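Beta-n-acetylhexosaminidase (Streptococcus pneumoniae, PDB 4AZI) hydrolyses terminal beta-linked N-acetylhexosamine residues from glycans as a family 20 exo-glycosidase module of the pneumococcal enzyme StrH. Local coordinates at residues A[203-211]-A[230-241]. The protein carries 2 engineered substitutions. Residues are numbered along the deposited sequence; the frame is centred on the assembly and turned at random.
Sequences YGKFAEYAN and GFYYEDKDDVQF. With BCN (bicine), chain J.
Y203 reaches from the first turn of its helix into the loop 230-241, where its hydroxyl joins two points of the loop backbone. Y203 OH donates to G230 O at 2.7 Å, approaching from above the carbonyl plane. The same oxygen, Y203 OH, accepts from Y233 N at 2.9 Å in a nearly straight bond. With CG anti to the backbone N (chi1 -177°), the phenol extends off the helix toward the loop, and the two bonds fix its outer end.

Beside it lies F241, whose ring is sandwiched: A207 CB sits over one face, 3.9 Å from the centroid in a CH-pi contact, while F231 CA covers the opposite face. F206 CE2 meets the edge of the F241 ring at F241 CE2, 3.7 Å away, and the planes of the Y203 and F241 rings meet obliquely at 56°. V239 packs on the helix, its CG1 branch pressed tightly against A207 CB (3.4 Å) and its CB against the Y203 ring.

One turn beyond A207, N211 ND2 donates to Q240 O at 3.3 Å, the acceptor lying in the amide plane; its OD1 accepts from D242 N, so the carboxamide grips the loop backbone at two points. Y232 OH accepts a nearly straight hydrogen bond from F241 N (2.9 Å), holding the start and the finish of 230-241 together, while one face of the Y232 ring lies against F241 CD1.

N211 also borders the bicine site. The contact thus packs helix 203-219 of the TIM barrel against the loop linking strands 223-227 and 246-249, with helix 193-199 flanking Y203 and F206 and helix 262-267 flanking Y232.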
loop_
_atom_site.group_PDB
_atom_site.type_symbol
_atom_site.label_atom_id
_atom_site.label_comp_id
_atom_site.label_asym_id
_atom_site.label_seq_id
_atom_site.Cartn_x
_atom_site.Cartn_y
_atom_site.Cartn_z
ATOM N N TYR A 203 -3.330 22.926 10.688
ATOM C CA TYR A 203 -3.593 22.222 9.413
ATOM C C TYR A 203 -2.626 22.666 8.305
ATOM O O TYR A 203 -2.184 21.850 7.495
ATOM C CB TYR A 203 -5.054 22.403 8.977
ATOM C CG TYR A 203 -5.474 21.663 7.711
ATOM C CD1 TYR A 203 -5.436 20.267 7.642
ATOM C CD2 TYR A 203 -5.964 22.358 6.600
ATOM C CE1 TYR A 203 -5.844 19.594 6.498
ATOM C CE2 TYR A 203 -6.375 21.682 5.443
ATOM C CZ TYR A 203 -6.310 20.295 5.406
ATOM O OH TYR A 203 -6.707 19.606 4.276
ATOM N N GLY A 204 -2.314 23.963 8.278
ATOM C CA GLY A 204 -1.281 24.507 7.396
ATOM C C GLY A 204 0.077 23.857 7.620
ATOM O O GLY A 204 0.842 23.636 6.672
ATOM N N LYS A 205 0.368 23.533 8.872
ATOM C CA LYS A 205 1.608 22.850 9.198
ATOM C C LYS A 205 1.559 21.378 8.783
ATOM O O LYS A 205 2.587 20.815 8.403
ATOM C CB LYS A 205 1.985 23.046 10.674
ATOM C CG LYS A 205 2.399 24.492 10.961
ATOM C CD LYS A 205 2.563 24.784 12.449
ATOM N N PHE A 206 0.374 20.774 8.826
ATOM C CA PHE A 206 0.181 19.442 8.235
ATOM C C PHE A 206 0.471 19.424 6.728
ATOM O O PHE A 206 1.124 18.504 6.227
ATOM C CB PHE A 206 -1.226 18.885 8.497
ATOM C CG PHE A 206 -1.516 17.627 7.724
ATOM C CD1 PHE A 206 -1.057 16.397 8.180
ATOM C CD2 PHE A 206 -2.190 17.681 6.511
ATOM C CE1 PHE A 206 -1.288 15.243 7.452
ATOM C CE2 PHE A 206 -2.430 16.534 5.778
ATOM C CZ PHE A 206 -1.983 15.309 6.251
ATOM N N ALA A 207 -0.021 20.440 6.013
ATOM C CA ALA A 207 0.170 20.531 4.571
ATOM C C ALA A 207 1.651 20.727 4.230
ATOM O O ALA A 207 2.159 20.129 3.289
ATOM C CB ALA A 207 -0.673 21.654 3.989
ATOM N N GLU A 208 2.334 21.543 5.029
ATOM C CA GLU A 208 3.761 21.795 4.870
ATOM C C GLU A 208 4.543 20.480 4.947
ATOM O O GLU A 208 5.439 20.241 4.135
ATOM C CB GLU A 208 4.227 22.795 5.935
ATOM C CG GLU A 208 5.713 23.086 5.941
ATOM C CD GLU A 208 6.192 23.657 7.262
ATOM O OE1 GLU A 208 5.406 24.342 7.954
ATOM O OE2 GLU A 208 7.364 23.414 7.614
ATOM N N TYR A 209 4.166 19.629 5.900
ATOM C CA TYR A 209 4.769 18.299 6.091
ATOM C C TYR A 209 4.396 17.291 4.989
ATOM O O TYR A 209 5.248 16.507 4.525
ATOM C CB TYR A 209 4.362 17.748 7.459
ATOM C CG TYR A 209 4.966 16.407 7.786
ATOM C CD1 TYR A 209 6.298 16.297 8.187
ATOM C CD2 TYR A 209 4.197 15.242 7.717
ATOM C CE1 TYR A 209 6.846 15.063 8.499
ATOM C CE2 TYR A 209 4.741 14.004 8.014
ATOM C CZ TYR A 209 6.066 13.921 8.402
ATOM O OH TYR A 209 6.606 12.690 8.701
ATOM N N ALA A 210 3.123 17.308 4.587
ATOM C CA ALA A 210 2.633 16.447 3.511
ATOM C C ALA A 210 3.309 16.791 2.185
ATOM O O ALA A 210 3.739 15.899 1.447
ATOM C CB ALA A 210 1.120 16.540 3.393
ATOM N N ASN A 211 3.428 18.088 1.907
ATOM C CA ASN A 211 4.055 18.562 0.689
ATOM C C ASN A 211 5.558 18.229 0.666
ATOM O O ASN A 211 6.104 17.829 -0.375
ATOM C CB ASN A 211 3.807 20.072 0.516
ATOM C CG ASN A 211 2.344 20.409 0.234
ATOM O OD1 ASN A 211 1.553 19.544 -0.151
ATOM N ND2 ASN A 211 1.977 21.689 0.418
ATOM N N GLY A 230 -6.304 13.749 4.643
ATOM C CA GLY A 230 -5.774 15.046 5.023
ATOM C C GLY A 230 -5.832 16.086 3.932
ATOM O O GLY A 230 -5.484 17.234 4.165
ATOM N N PHE A 231 -6.259 15.692 2.734
ATOM C CA PHE A 231 -6.190 16.573 1.568
ATOM C C PHE A 231 -7.465 17.382 1.355
ATOM O O PHE A 231 -8.547 16.821 1.159
ATOM C CB PHE A 231 -5.833 15.773 0.306
ATOM C CG PHE A 231 -4.399 15.307 0.263
ATOM C CD1 PHE A 231 -3.977 14.222 1.032
ATOM C CD2 PHE A 231 -3.468 15.956 -0.543
ATOM C CE1 PHE A 231 -2.654 13.798 0.997
ATOM C CE2 PHE A 231 -2.146 15.533 -0.591
ATOM C CZ PHE A 231 -1.735 14.450 0.182
ATOM N N TYR A 232 -7.318 18.702 1.376
ATOM C CA TYR A 232 -8.430 19.632 1.206
ATOM C C TYR A 232 -9.622 19.262 2.066
ATOM O O TYR A 232 -10.727 19.066 1.569
ATOM C CB TYR A 232 -8.801 19.750 -0.277
ATOM C CG TYR A 232 -7.691 20.409 -1.055
ATOM C CD1 TYR A 232 -7.645 21.793 -1.188
ATOM C CD2 TYR A 232 -6.667 19.656 -1.623
ATOM C CE1 TYR A 232 -6.617 22.405 -1.872
ATOM C CE2 TYR A 232 -5.638 20.262 -2.317
ATOM C CZ TYR A 232 -5.624 21.639 -2.438
ATOM O OH TYR A 232 -4.614 22.261 -3.112
ATOM N N TYR A 233 -9.379 19.148 3.368
ATOM C CA TYR A 233 -10.418 18.727 4.310
ATOM C C TYR A 233 -11.629 19.635 4.160
ATOM O O TYR A 233 -11.482 20.850 3.982
ATOM C CB TYR A 233 -9.884 18.758 5.745
ATOM C CG TYR A 233 -10.861 18.263 6.790
ATOM C CD1 TYR A 233 -11.140 16.899 6.931
ATOM C CD2 TYR A 233 -11.490 19.155 7.654
ATOM C CE1 TYR A 233 -12.027 16.445 7.906
ATOM C CE2 TYR A 233 -12.379 18.717 8.624
ATOM C CZ TYR A 233 -12.647 17.365 8.746
ATOM O OH TYR A 233 -13.530 16.942 9.709
ATOM N N GLU A 234 -12.810 19.019 4.177
ATOM C CA GLU A 234 -14.110 19.707 4.065
ATOM C C GLU A 234 -14.275 20.594 2.811
ATOM O O GLU A 234 -14.953 21.628 2.854
ATOM C CB GLU A 234 -14.452 20.459 5.370
ATOM C CG GLU A 234 -15.910 20.282 5.801
ATOM C CD GLU A 234 -16.224 20.864 7.171
ATOM O OE1 GLU A 234 -15.315 20.967 8.026
ATOM O OE2 GLU A 234 -17.395 21.218 7.402
ATOM N N ASP A 235 -13.663 20.159 1.704
ATOM C CA ASP A 235 -13.708 20.842 0.398
ATOM C C ASP A 235 -13.268 22.316 0.450
ATOM O O ASP A 235 -13.786 23.134 -0.297
ATOM C CB ASP A 235 -15.108 20.749 -0.257
ATOM C CG ASP A 235 -15.606 19.324 -0.434
ATOM O OD1 ASP A 235 -14.781 18.375 -0.485
ATOM O OD2 ASP A 235 -16.848 19.163 -0.545
ATOM N N LYS A 236 -12.328 22.641 1.337
ATOM C CA LYS A 236 -11.822 24.010 1.498
ATOM C C LYS A 236 -10.414 24.089 0.922
ATOM O O LYS A 236 -9.679 23.107 0.949
ATOM C CB LYS A 236 -11.795 24.415 2.980
ATOM C CG LYS A 236 -13.136 24.344 3.711
ATOM C CD LYS A 236 -14.025 25.554 3.434
ATOM C CE LYS A 236 -15.241 25.585 4.362
ATOM N NZ LYS A 236 -16.176 26.729 4.099
ATOM N N ASP A 237 -10.026 25.248 0.402
ATOM C CA ASP A 237 -8.721 25.346 -0.242
ATOM C C ASP A 237 -7.888 26.564 0.173
ATOM O O ASP A 237 -7.091 27.076 -0.618
ATOM C CB ASP A 237 -8.869 25.269 -1.769
ATOM C CG ASP A 237 -9.532 26.506 -2.357
ATOM O OD1 ASP A 237 -10.102 27.308 -1.588
ATOM O OD2 ASP A 237 -9.471 26.683 -3.590
ATOM N N ASP A 238 -8.057 27.021 1.412
ATOM C CA ASP A 238 -7.220 28.109 1.918
ATOM C C ASP A 238 -5.846 27.580 2.335
ATOM O O ASP A 238 -4.927 28.358 2.598
ATOM C CB ASP A 238 -7.911 28.882 3.050
ATOM C CG ASP A 238 -8.386 27.982 4.181
ATOM O OD1 ASP A 238 -7.564 27.626 5.048
ATOM O OD2 ASP A 238 -9.588 27.634 4.202
ATOM N N VAL A 239 -5.728 26.252 2.398
ATOM C CA VAL A 239 -4.455 25.558 2.598
ATOM C C VAL A 239 -4.240 24.659 1.375
ATOM O O VAL A 239 -5.109 23.872 1.013
ATOM C CB VAL A 239 -4.451 24.749 3.917
ATOM C CG1 VAL A 239 -3.249 23.819 3.997
ATOM C CG2 VAL A 239 -4.465 25.690 5.113
ATOM N N GLN A 240 -3.096 24.802 0.722
ATOM C CA GLN A 240 -2.897 24.190 -0.587
ATOM C C GLN A 240 -2.014 22.950 -0.508
ATOM O O GLN A 240 -1.083 22.902 0.286
ATOM C CB GLN A 240 -2.323 25.210 -1.573
ATOM C CG GLN A 240 -2.936 25.130 -2.964
ATOM C CD GLN A 240 -4.420 25.497 -3.005
ATOM O OE1 GLN A 240 -5.168 25.009 -3.861
ATOM N NE2 GLN A 240 -4.850 26.366 -2.088
ATOM N N PHE A 241 -2.315 21.947 -1.328
ATOM C CA PHE A 241 -1.539 20.699 -1.323
ATOM C C PHE A 241 -0.879 20.445 -2.677
ATOM O O PHE A 241 -1.356 20.943 -3.705
ATOM C CB PHE A 241 -2.412 19.506 -0.913
ATOM C CG PHE A 241 -2.813 19.508 0.540
ATOM C CD1 PHE A 241 -3.878 20.292 0.987
ATOM C CD2 PHE A 241 -2.133 18.717 1.469
ATOM C CE1 PHE A 241 -4.247 20.295 2.329
ATOM C CE2 PHE A 241 -2.506 18.707 2.812
ATOM C CZ PHE A 241 -3.562 19.502 3.245
HETATM N N1 BCN J . 11.018 20.971 -0.443
HETATM C C1 BCN J . 12.013 19.917 -0.782
HETATM C C2 BCN J . 12.001 18.719 0.184
HETATM O O21 BCN J . 12.108 18.958 1.408
HETATM O O22 BCN J . 11.904 17.585 -0.333
HETATM C C3 BCN J . 9.762 20.492 0.186
HETATM C C4 BCN J . 8.801 21.636 0.540
HETATM O O4 BCN J . 7.522 21.374 -0.050
HETATM C C5 BCN J . 10.869 21.955 -1.553
HETATM C C6 BCN J . 10.073 21.428 -2.766
HETATM O O6 BCN J . 10.973 21.106 -3.831
#